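PDB 2PRD: inorganic pyrophosphatase from Thermus thermophilus, which catalyses the hydrolysis of inorganic pyrophosphate to two phosphate ions, in all likelihood with magnesium as cofactor. Local coordinates for residues Phe50-Tyr55 and Gln130-Phe135. Numbering follows the deposited sequence.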
# COMPACT_ATOMS: atom_id res chain seq x y z
N PHE A 50 -13.52 -2.98 6.96
CA PHE A 50 -12.25 -2.88 7.70
C PHE A 50 -12.48 -2.16 9.02
O PHE A 50 -13.44 -1.39 9.10
CB PHE A 50 -11.19 -2.19 6.82
CG PHE A 50 -11.54 -0.81 6.37
CD1 PHE A 50 -11.47 0.24 7.28
CD2 PHE A 50 -11.93 -0.57 5.07
CE1 PHE A 50 -11.77 1.52 6.88
CE2 PHE A 50 -12.24 0.71 4.67
CZ PHE A 50 -12.21 1.74 5.58
N TYR A 51 -11.63 -2.43 10.01
CA TYR A 51 -11.76 -1.78 11.32
C TYR A 51 -11.56 -0.30 11.14
O TYR A 51 -10.57 0.11 10.50
CB TYR A 51 -10.72 -2.37 12.30
CG TYR A 51 -11.32 -3.59 12.98
CD1 TYR A 51 -11.46 -4.79 12.32
CD2 TYR A 51 -11.78 -3.48 14.28
CE1 TYR A 51 -12.08 -5.87 12.94
CE2 TYR A 51 -12.44 -4.54 14.91
CZ TYR A 51 -12.57 -5.73 14.22
OH TYR A 51 -13.13 -6.81 14.83
N PRO A 52 -12.46 0.49 11.69
CA PRO A 52 -12.41 1.95 11.60
C PRO A 52 -11.31 2.55 12.44
O PRO A 52 -10.99 3.76 12.35
CB PRO A 52 -13.87 2.31 11.89
CG PRO A 52 -14.14 1.34 13.04
CD PRO A 52 -13.65 0.02 12.45
N GLY A 53 -10.62 1.78 13.26
CA GLY A 53 -9.49 2.32 14.08
C GLY A 53 -8.76 1.08 14.53
O GLY A 53 -9.36 0.01 14.25
N ASP A 54 -7.63 1.19 15.17
CA ASP A 54 -6.86 0.05 15.66
C ASP A 54 -7.51 -0.58 16.88
O ASP A 54 -7.88 0.14 17.81
CB ASP A 54 -5.36 0.41 15.96
CG ASP A 54 -4.68 1.14 14.87
OD1 ASP A 54 -4.74 2.39 14.82
OD2 ASP A 54 -3.99 0.49 14.03
N TYR A 55 -7.70 -1.89 16.85
CA TYR A 55 -8.37 -2.60 17.92
C TYR A 55 -7.49 -3.47 18.80
O TYR A 55 -6.68 -4.25 18.32
CB TYR A 55 -9.52 -3.42 17.27
CG TYR A 55 -10.39 -4.18 18.25
CD1 TYR A 55 -11.43 -3.51 18.90
CD2 TYR A 55 -10.23 -5.52 18.52
CE1 TYR A 55 -12.28 -4.18 19.80
CE2 TYR A 55 -11.06 -6.20 19.38
CZ TYR A 55 -12.07 -5.51 20.02
OH TYR A 55 -12.91 -6.15 20.91
N GLN A 130 -20.19 8.06 13.64
CA GLN A 130 -21.25 7.35 12.89
C GLN A 130 -20.67 6.14 12.13
O GLN A 130 -21.36 5.14 11.88
CB GLN A 130 -21.92 8.19 11.89
CG GLN A 130 -22.89 9.27 11.82
CD GLN A 130 -23.20 9.57 10.33
OE1 GLN A 130 -24.40 9.77 10.09
NE2 GLN A 130 -22.17 9.52 9.46
N GLU A 131 -19.42 6.35 11.67
CA GLU A 131 -18.68 5.32 10.95
C GLU A 131 -18.44 4.15 11.89
O GLU A 131 -18.65 2.98 11.52
CB GLU A 131 -17.38 5.89 10.35
CG GLU A 131 -16.66 4.85 9.45
CD GLU A 131 -15.27 5.36 9.06
OE1 GLU A 131 -14.77 6.20 9.81
OE2 GLU A 131 -14.75 5.00 7.99
N ILE A 132 -17.98 4.49 13.10
CA ILE A 132 -17.73 3.43 14.12
C ILE A 132 -18.98 2.66 14.44
O ILE A 132 -19.06 1.41 14.32
CB ILE A 132 -17.02 3.98 15.36
CG1 ILE A 132 -15.65 4.55 15.01
CG2 ILE A 132 -16.87 2.86 16.39
CD1 ILE A 132 -14.94 5.41 16.01
N GLN A 133 -20.06 3.37 14.81
CA GLN A 133 -21.29 2.69 15.11
C GLN A 133 -21.78 1.82 13.97
O GLN A 133 -22.23 0.67 14.19
CB GLN A 133 -22.34 3.79 15.44
CG GLN A 133 -23.72 3.14 15.48
CD GLN A 133 -24.67 4.03 16.27
OE1 GLN A 133 -24.18 5.01 16.83
NE2 GLN A 133 -25.95 3.68 16.29
N HIS A 134 -21.74 2.40 12.76
CA HIS A 134 -22.28 1.61 11.60
C HIS A 134 -21.43 0.38 11.39
O HIS A 134 -21.90 -0.68 10.95
CB HIS A 134 -22.47 2.53 10.42
CG HIS A 134 -22.75 1.88 9.09
ND1 HIS A 134 -21.71 1.54 8.24
CD2 HIS A 134 -23.83 1.50 8.44
CE1 HIS A 134 -22.17 0.99 7.15
NE2 HIS A 134 -23.50 0.93 7.26
N PHE A 135 -20.15 0.42 11.77
CA PHE A 135 -19.26 -0.75 11.60
C PHE A 135 -19.71 -1.89 12.47
O PHE A 135 -19.96 -3.03 12.02
CB PHE A 135 -17.79 -0.39 11.83
CG PHE A 135 -16.90 -1.60 11.94
CD1 PHE A 135 -16.40 -2.23 10.83
CD2 PHE A 135 -16.57 -2.11 13.18
CE1 PHE A 135 -15.58 -3.34 10.96
CE2 PHE A 135 -15.77 -3.22 13.34
CZ PHE A 135 -15.25 -3.84 12.22
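Phe135 meets the 50-55 segment with both a face and an edge of its ring. On one face sits Pro52, whose CD lies 3.7 Å from the ring centroid and only 13° off the normal, a CH-pi contact. At the rim, Phe135 CZ is directed at the middle of one face of Tyr51, 3.7 Å above that plane, giving a T-shaped pair with planes at 58°. Phe50 O comes obliquely to the same ring, 3.4 Å from Phe135 CE1. The phenyl reaches this spot because its CG stands anti to the backbone N (chi1 168°), carrying the ring off helix 126-138 and up against the loop that leads into strand 54-57. Beside it, Pro52 CG rests 4.1 Å from Ile132 CG1. A leucine in place of Phe135 has neither a ring edge for Tyr51 nor a flat face for Pro52, and would probably leave the tyrosine ring less firmly backed. Tyr51 also adjoins Lys29 and a bound sulfate, and Phe135 stacks on Tyr139; Lys29 and Tyr139 are predicted to bind substrate. Glu131 OE2 forms a salt bridge with Arg114 of a neighbouring subunit. Helix and loop thus meet mainly through apolar and aromatic contacts, consistent with a hydrophobic backing to one side of the pyrophosphate pocket.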